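Local coordinates for protein lombricine kinase (Urechis caupo, PDB 3JPZ) that probably catalyses the reversible transfer of a phosphate group between ATP and the guanidino compound lombricine, as a member of the phosphagen kinase family, at residues A[295-308]-A[320-332]. Numbering follows the deposited sequence.
Sequences FEDIVVALQLQKRG and VYDISNAARLKKS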
ATOM      1  N   PHE A 295      28.130  -8.260  26.961  1.00 19.43           N
ATOM      2  CA  PHE A 295      28.188  -7.283  25.881  1.00 25.27           C
ATOM      3  C   PHE A 295      26.833  -6.609  25.700  1.00 13.09           C
ATOM      4  O   PHE A 295      26.733  -5.384  25.689  1.00 17.91           O
ATOM      5  CB  PHE A 295      28.643  -7.980  24.593  1.00 17.29           C
ATOM      6  CG  PHE A 295      28.638  -7.098  23.371  1.00 16.12           C
ATOM      7  CD1 PHE A 295      29.177  -5.821  23.404  1.00 13.26           C
ATOM      8  CD2 PHE A 295      28.126  -7.574  22.172  1.00 19.06           C
ATOM      9  CE1 PHE A 295      29.183  -5.029  22.279  1.00 21.41           C
ATOM     10  CE2 PHE A 295      28.136  -6.784  21.034  1.00 21.99           C
ATOM     11  CZ  PHE A 295      28.665  -5.517  21.083  1.00 20.85           C
ATOM     12  N   GLU A 296      25.792  -7.426  25.575  1.00 14.68           N
ATOM     13  CA  GLU A 296      24.436  -6.937  25.351  1.00 22.22           C
ATOM     14  C   GLU A 296      23.961  -6.123  26.538  1.00 16.53           C
ATOM     15  O   GLU A 296      23.322  -5.079  26.394  1.00 12.36           O
ATOM     16  CB  GLU A 296      23.488  -8.115  25.163  1.00 20.04           C
ATOM     17  CG  GLU A 296      22.409  -7.848  24.170  1.00 25.94           C
ATOM     18  CD  GLU A 296      22.980  -7.579  22.809  1.00 16.98           C
ATOM     19  OE1 GLU A 296      23.799  -8.400  22.342  1.00 18.36           O
ATOM     20  OE2 GLU A 296      22.632  -6.535  22.226  1.00 31.73           O
ATOM     21  N   ASP A 297      24.264  -6.635  27.719  1.00 13.05           N
ATOM     22  CA  ASP A 297      23.933  -5.960  28.959  1.00 12.53           C
ATOM     23  C   ASP A 297      24.501  -4.545  28.915  1.00 13.39           C
ATOM     24  O   ASP A 297      23.828  -3.585  29.263  1.00 12.88           O
ATOM     25  CB  ASP A 297      24.535  -6.688  30.171  1.00 14.15           C
ATOM     26  CG  ASP A 297      24.510  -8.214  30.041  1.00 40.14           C
ATOM     27  OD1 ASP A 297      24.748  -8.762  28.939  1.00 32.58           O
ATOM     28  OD2 ASP A 297      24.280  -8.876  31.075  1.00 46.60           O
ATOM     29  N   ILE A 298      25.752  -4.439  28.477  1.00 13.59           N
ATOM     30  CA  ILE A 298      26.507  -3.196  28.537  1.00 14.98           C
ATOM     31  C   ILE A 298      25.893  -2.140  27.630  1.00 13.66           C
ATOM     32  O   ILE A 298      25.712  -0.987  28.019  1.00 11.75           O
ATOM     33  CB  ILE A 298      27.971  -3.443  28.134  1.00 16.92           C
ATOM     34  CG1 ILE A 298      28.695  -4.183  29.267  1.00 18.76           C
ATOM     35  CG2 ILE A 298      28.666  -2.132  27.808  1.00 18.33           C
ATOM     36  CD1 ILE A 298      29.861  -5.034  28.817  1.00 13.13           C
ATOM     37  N   VAL A 299      25.576  -2.548  26.413  1.00 11.86           N
ATOM     38  CA  VAL A 299      24.990  -1.642  25.446  1.00 11.29           C
ATOM     39  C   VAL A 299      23.634  -1.117  25.918  1.00 13.78           C
ATOM     40  O   VAL A 299      23.355   0.075  25.801  1.00 14.08           O
ATOM     41  CB  VAL A 299      24.827  -2.328  24.096  1.00 11.45           C
ATOM     42  CG1 VAL A 299      23.968  -1.487  23.175  1.00 19.66           C
ATOM     43  CG2 VAL A 299      26.194  -2.578  23.478  1.00 11.70           C
ATOM     44  N   VAL A 300      22.795  -2.004  26.445  1.00 13.66           N
ATOM     45  CA  VAL A 300      21.496  -1.589  26.969  1.00 13.69           C
ATOM     46  C   VAL A 300      21.711  -0.646  28.143  1.00 18.86           C
ATOM     47  O   VAL A 300      21.120   0.425  28.212  1.00 11.83           O
ATOM     48  CB  VAL A 300      20.640  -2.791  27.424  1.00 12.33           C
ATOM     49  CG1 VAL A 300      19.474  -2.322  28.299  1.00 16.12           C
ATOM     50  CG2 VAL A 300      20.122  -3.551  26.233  1.00 12.40           C
ATOM     51  N   ALA A 301      22.575  -1.052  29.061  1.00 11.74           N
ATOM     52  CA  ALA A 301      22.864  -0.250  30.236  1.00 14.20           C
ATOM     53  C   ALA A 301      23.340   1.146  29.834  1.00 14.44           C
ATOM     54  O   ALA A 301      23.124   2.108  30.561  1.00 12.43           O
ATOM     55  CB  ALA A 301      23.910  -0.939  31.099  1.00 19.88           C
ATOM     56  N   LEU A 302      23.975   1.259  28.674  1.00 12.57           N
ATOM     57  CA  LEU A 302      24.501   2.546  28.231  1.00 10.90           C
ATOM     58  C   LEU A 302      23.463   3.382  27.490  1.00 12.06           C
ATOM     59  O   LEU A 302      23.769   4.472  27.008  1.00 11.95           O
ATOM     60  CB  LEU A 302      25.731   2.339  27.350  1.00 10.89           C
ATOM     61  CG  LEU A 302      26.961   1.793  28.077  1.00 10.69           C
ATOM     62  CD1 LEU A 302      28.112   1.542  27.109  1.00 10.72           C
ATOM     63  CD2 LEU A 302      27.378   2.743  29.179  1.00 15.78           C
ATOM     64  N   GLN A 303      22.235   2.875  27.430  1.00 11.45           N
ATOM     65  CA  GLN A 303      21.158   3.518  26.687  1.00 15.92           C
ATOM     66  C   GLN A 303      21.473   3.577  25.200  1.00 23.09           C
ATOM     67  O   GLN A 303      21.106   4.529  24.507  1.00 10.89           O
ATOM     68  CB  GLN A 303      20.909   4.930  27.210  1.00 16.64           C
ATOM     69  CG  GLN A 303      20.337   4.961  28.607  1.00 18.02           C
ATOM     70  CD  GLN A 303      20.018   6.365  29.056  1.00 28.41           C
ATOM     71  OE1 GLN A 303      20.899   7.104  29.487  1.00 32.13           O
ATOM     72  NE2 GLN A 303      18.752   6.744  28.958  1.00 30.27           N
ATOM     73  N   LEU A 304      22.157   2.554  24.716  1.00 10.97           N
ATOM     74  CA  LEU A 304      22.545   2.507  23.326  1.00 12.52           C
ATOM     75  C   LEU A 304      21.853   1.376  22.581  1.00 11.19           C
ATOM     76  O   LEU A 304      21.434   0.385  23.169  1.00 11.53           O
ATOM     77  CB  LEU A 304      24.055   2.329  23.218  1.00 11.39           C
ATOM     78  CG  LEU A 304      24.911   3.398  23.898  1.00 11.23           C
ATOM     79  CD1 LEU A 304      26.334   2.905  23.976  1.00 10.79           C
ATOM     80  CD2 LEU A 304      24.817   4.722  23.146  1.00 16.20           C
ATOM     81  N   GLN A 305      21.749   1.538  21.275  1.00 11.79           N
ATOM     82  CA  GLN A 305      21.312   0.468  20.397  1.00 16.97           C
ATOM     83  C   GLN A 305      22.443   0.059  19.467  1.00 22.70           C
ATOM     84  O   GLN A 305      23.344   0.844  19.156  1.00 11.33           O
ATOM     85  CB  GLN A 305      20.109   0.894  19.574  1.00 12.14           C
ATOM     86  CG  GLN A 305      18.859   1.095  20.381  1.00 17.39           C
ATOM     87  CD  GLN A 305      17.660   1.288  19.495  1.00 21.36           C
ATOM     88  OE1 GLN A 305      17.494   2.339  18.878  1.00 12.25           O
ATOM     89  NE2 GLN A 305      16.817   0.264  19.414  1.00 15.26           N
ATOM     90  N   LYS A 306      22.364  -1.182  19.011  1.00 11.94           N
ATOM     91  CA  LYS A 306      23.458  -1.821  18.324  1.00 12.60           C
ATOM     92  C   LYS A 306      22.928  -2.627  17.151  1.00 11.99           C
ATOM     93  O   LYS A 306      21.890  -3.294  17.253  1.00 13.35           O
ATOM     94  CB  LYS A 306      24.183  -2.745  19.302  1.00 12.11           C
ATOM     95  CG  LYS A 306      25.061  -3.783  18.656  1.00 14.08           C
ATOM     96  CD  LYS A 306      25.826  -4.598  19.713  1.00 11.96           C
ATOM     97  CE  LYS A 306      24.888  -5.345  20.625  1.00 12.19           C
ATOM     98  NZ  LYS A 306      24.186  -6.450  19.931  1.00 12.75           N
ATOM     99  N   ARG A 307      23.648  -2.558  16.043  1.00 12.19           N
ATOM    100  CA  ARG A 307      23.357  -3.365  14.874  1.00 12.28           C
ATOM    101  C   ARG A 307      24.632  -3.466  14.061  1.00 12.83           C
ATOM    102  O   ARG A 307      25.658  -2.885  14.433  1.00 12.21           O
ATOM    103  CB  ARG A 307      22.203  -2.769  14.057  1.00 12.63           C
ATOM    104  CG  ARG A 307      22.487  -1.422  13.427  1.00 12.13           C
ATOM    105  CD  ARG A 307      21.225  -0.832  12.848  1.00 12.17           C
ATOM    106  NE  ARG A 307      21.472   0.344  12.023  1.00 13.36           N
ATOM    107  CZ  ARG A 307      20.522   1.175  11.603  1.00 13.38           C
ATOM    108  NH1 ARG A 307      19.259   0.960  11.936  1.00 16.66           N
ATOM    109  NH2 ARG A 307      20.829   2.224  10.852  1.00 12.53           N
ATOM    110  N   GLY A 308      24.582  -4.223  12.971  1.00 20.66           N
ATOM    111  CA  GLY A 308      25.728  -4.356  12.100  1.00 21.19           C
ATOM    112  C   GLY A 308      25.908  -3.071  11.321  1.00 25.23           C
ATOM    113  O   GLY A 308      25.135  -2.117  11.482  1.00 20.71           O
ATOM    114  N   VAL A 320      32.769  -4.533  13.690  1.00 11.32           N
ATOM    115  CA  VAL A 320      32.374  -3.130  13.709  1.00 11.20           C
ATOM    116  C   VAL A 320      30.855  -3.036  13.861  1.00 11.22           C
ATOM    117  O   VAL A 320      30.099  -3.517  13.017  1.00 11.38           O
ATOM    118  CB  VAL A 320      32.783  -2.403  12.432  1.00 11.31           C
ATOM    119  CG1 VAL A 320      32.314  -0.951  12.482  1.00 10.92           C
ATOM    120  CG2 VAL A 320      34.307  -2.484  12.232  1.00 16.71           C
ATOM    121  N   TYR A 321      30.418  -2.436  14.955  1.00 11.80           N
ATOM    122  CA  TYR A 321      29.002  -2.280  15.220  1.00 11.44           C
ATOM    123  C   TYR A 321      28.564  -0.840  15.047  1.00 12.28           C
ATOM    124  O   TYR A 321      29.288   0.092  15.379  1.00 11.77           O
ATOM    125  CB  TYR A 321      28.683  -2.730  16.629  1.00 11.57           C
ATOM    126  CG  TYR A 321      28.934  -4.185  16.848  1.00 11.63           C
ATOM    127  CD1 TYR A 321      30.207  -4.655  17.125  1.00 24.28           C
ATOM    128  CD2 TYR A 321      27.902  -5.096  16.767  1.00 11.83           C
ATOM    129  CE1 TYR A 321      30.438  -5.990  17.323  1.00 19.88           C
ATOM    130  CE2 TYR A 321      28.125  -6.431  16.957  1.00 12.15           C
ATOM    131  CZ  TYR A 321      29.391  -6.872  17.242  1.00 11.91           C
ATOM    132  OH  TYR A 321      29.606  -8.209  17.436  1.00 14.93           O
ATOM    133  N   ASP A 322      27.366  -0.673  14.515  1.00 12.69           N
ATOM    134  CA  ASP A 322      26.722   0.612  14.529  1.00 11.22           C
ATOM    135  C   ASP A 322      26.087   0.795  15.898  1.00 11.28           C
ATOM    136  O   ASP A 322      25.206   0.037  16.302  1.00 11.59           O
ATOM    137  CB  ASP A 322      25.662   0.695  13.447  1.00 11.06           C
ATOM    138  CG  ASP A 322      24.956   2.023  13.446  1.00 11.39           C
ATOM    139  OD1 ASP A 322      24.309   2.357  14.467  1.00 22.24           O
ATOM    140  OD2 ASP A 322      25.065   2.740  12.436  1.00 15.94           O
ATOM    141  N   ILE A 323      26.564   1.803  16.609  1.00 11.28           N
ATOM    142  CA  ILE A 323      26.141   2.071  17.968  1.00 11.58           C
ATOM    143  C   ILE A 323      25.534   3.460  17.968  1.00 11.72           C
ATOM    144  O   ILE A 323      26.123   4.411  17.451  1.00 12.27           O
ATOM    145  CB  ILE A 323      27.321   1.979  18.923  1.00 11.50           C
ATOM    146  CG1 ILE A 323      27.839   0.538  18.949  1.00 12.69           C
ATOM    147  CG2 ILE A 323      26.937   2.448  20.323  1.00 12.82           C
ATOM    148  CD1 ILE A 323      27.061  -0.395  19.829  1.00 12.66           C
ATOM    149  N   SER A 324      24.353   3.567  18.561  0.70 11.98           N
ATOM    150  CA  SER A 324      23.595   4.804  18.532  0.70 12.87           C
ATOM    151  C   SER A 324      22.896   5.019  19.863  0.70 17.13           C
ATOM    152  O   SER A 324      22.821   4.112  20.694  0.70 11.96           O
ATOM    153  CB  SER A 324      22.560   4.759  17.408  0.70 11.99           C
ATOM    154  OG  SER A 324      21.726   3.619  17.532  0.70 11.71           O
ATOM    155  N   ASN A 325      22.399   6.228  20.074  1.00 11.70           N
ATOM    156  CA  ASN A 325      21.549   6.472  21.216  1.00 11.88           C
ATOM    157  C   ASN A 325      20.225   5.780  20.950  1.00 11.94           C
ATOM    158  O   ASN A 325      19.772   5.715  19.806  1.00 13.45           O
ATOM    159  CB  ASN A 325      21.362   7.966  21.463  1.00 12.32           C
ATOM    160  CG  ASN A 325      20.867   8.698  20.247  1.00 11.79           C
ATOM    161  OD1 ASN A 325      21.524   8.722  19.217  1.00 12.88           O
ATOM    162  ND2 ASN A 325      19.708   9.320  20.367  1.00 12.94           N
ATOM    163  N   ALA A 326      19.626   5.237  22.002  1.00 12.93           N
ATOM    164  CA  ALA A 326      18.377   4.491  21.892  1.00 13.10           C
ATOM    165  C   ALA A 326      17.158   5.412  21.964  1.00 12.27           C
ATOM    166  O   ALA A 326      16.190   5.237  21.222  1.00 15.06           O
ATOM    167  CB  ALA A 326      18.310   3.420  22.991  1.00 12.35           C
ATOM    168  N   ALA A 327      17.211   6.388  22.860  1.00 15.69           N
ATOM    169  CA  ALA A 327      16.084   7.287  23.111  1.00 13.08           C
ATOM    170  C   ALA A 327      16.055   8.465  22.140  1.00 16.87           C
ATOM    171  O   ALA A 327      16.988   8.677  21.384  1.00 12.20           O
ATOM    172  CB  ALA A 327      16.137   7.789  24.527  1.00 16.85           C
ATOM    173  N   ARG A 328      14.972   9.236  22.181  1.00 16.46           N
ATOM    174  CA  ARG A 328      14.782  10.352  21.256  1.00 12.58           C
ATOM    175  C   ARG A 328      14.151  11.543  21.941  1.00 15.56           C
ATOM    176  O   ARG A 328      14.281  12.674  21.468  1.00 12.95           O
ATOM    177  CB  ARG A 328      13.884   9.927  20.099  1.00 19.59           C
ATOM    178  CG  ARG A 328      14.460   8.827  19.253  1.00 12.43           C
ATOM    179  CD  ARG A 328      15.580   9.326  18.374  1.00 17.01           C
ATOM    180  NE  ARG A 328      15.984   8.299  17.430  1.00 12.26           N
ATOM    181  CZ  ARG A 328      16.862   7.341  17.695  1.00 16.83           C
ATOM    182  NH1 ARG A 328      17.455   7.280  18.881  1.00 17.99           N
ATOM    183  NH2 ARG A 328      17.152   6.445  16.767  1.00 11.70           N
ATOM    184  N   LEU A 329      13.440  11.264  23.032  1.00 13.10           N
ATOM    185  CA  LEU A 329      12.832  12.269  23.890  1.00 21.61           C
ATOM    186  C   LEU A 329      13.614  12.367  25.187  1.00 20.54           C
ATOM    187  O   LEU A 329      14.364  11.457  25.529  1.00 14.01           O
ATOM    188  CB  LEU A 329      11.407  11.854  24.261  1.00 22.77           C
ATOM    189  CG  LEU A 329      10.203  12.271  23.419  1.00 32.07           C
ATOM    190  CD1 LEU A 329       8.943  11.839  24.165  1.00 17.92           C
ATOM    191  CD2 LEU A 329      10.178  13.765  23.155  1.00 33.18           C
ATOM    192  N   LYS A 330      13.427  13.485  25.884  1.00 20.45           N
ATOM    193  CA  LYS A 330      13.795  13.662  27.297  1.00 18.43           C
ATOM    194  C   LYS A 330      15.202  14.229  27.482  1.00 13.81           C
ATOM    195  O   LYS A 330      15.517  14.822  28.513  1.00 23.43           O
ATOM    196  CB  LYS A 330      13.591  12.365  28.081  1.00 20.97           C
ATOM    197  CG  LYS A 330      12.119  12.055  28.323  1.00 31.72           C
ATOM    198  CD  LYS A 330      11.931  10.955  29.355  1.00 35.47           C
ATOM    199  CE  LYS A 330      11.653   9.615  28.707  1.00 25.25           C
ATOM    200  NZ  LYS A 330      11.616   8.509  29.709  1.00 31.77           N
ATOM    201  N   LYS A 331      16.040  14.039  26.474  1.00 18.43           N
ATOM    202  CA  LYS A 331      17.350  14.673  26.417  1.00 19.12           C
ATOM    203  C   LYS A 331      17.406  15.543  25.172  1.00 21.60           C
ATOM    204  O   LYS A 331      16.728  15.263  24.188  1.00 17.74           O
ATOM    205  CB  LYS A 331      18.456  13.611  26.370  1.00 13.04           C
ATOM    206  CG  LYS A 331      18.450  12.692  27.578  1.00 13.69           C
ATOM    207  CD  LYS A 331      19.576  11.687  27.525  1.00 12.94           C
ATOM    208  CE  LYS A 331      19.487  10.710  28.699  1.00 14.12           C
ATOM    209  NZ  LYS A 331      19.891  11.332  29.985  1.00 23.80           N
ATOM    210  N   SER A 332      18.210  16.594  25.210  1.00 16.54           N
ATOM    211  CA  SER A 332      18.371  17.444  24.039  1.00 14.19           C
ATOM    212  C   SER A 332      19.291  16.771  23.020  1.00 14.08           C
ATOM    213  O   SER A 332      19.865  15.716  23.289  1.00 19.00           O
ATOM    214  CB  SER A 332      18.943  18.803  24.428  1.00 23.12           C
ATOM    215  OG  SER A 332      20.301  18.682  24.813  1.00 22.03           O
TER
HETATM  216  O   HOH W   1      19.546   6.968  24.357  1.00  8.66           O
HETATM  217  O   HOH W   2      21.740   9.092  30.877  1.00 27.12           O
HETATM  218  O   HOH W   3      18.975   4.172  17.467  1.00 15.18           O
HETATM  219  O   HOH W   4      15.589   4.075  18.761  1.00 50.48           O
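Q305 and S324 face each other as an antiparallel hydrogen-bonded pair: Q305 N donates to S324 O at 2.8 Å, and S324 N returns a bond to Q305 O. R307 and D322 repeat the exchange two residues along, D322 N reaching R307 O at 2.8 Å. A fifth backbone bond, A326 N to Q303 O at 3.0 Å, ties the residue just past strand 320-325 to Q303, where a Schellman motif ends helix 295-301; a water also donates to Q303 O and accepts from A327 N. The amide oxygen Q305 OE1 receives two waters, one shared with S324 OG, N325 O and R328 NH2, the other with A326 O, while Q305 CG rests on the small A326 CB at 3.5 Å.

R307, an ADP-binding residue, lies alongside D322, but R307 NE stays 4.3 Å from D322 OD1; their salt bridges are instead R307 NH1 with E312 and D322 OD1 with R279. On the side of the sheet where K306 and I323 lie, F295 presents its edge to the face of the Y321 ring, planes at 64°. The long aliphatic chain of K306 runs beside Y321, then bends (chi3 61°) to bring NZ to E296 OE2 at 2.8 Å, a salt bridge. Branched I323 reaches two partners, CG2 meeting L304 CD1 at 3.7 Å and CD1 lying near V299 CG2.

Within this chain, strand 304-307 is an outermost strand of the catalytic domain's antiparallel sheet, with strand 320-325 between it and strand 279-285, while Q303 and N325 touch helix 333-355.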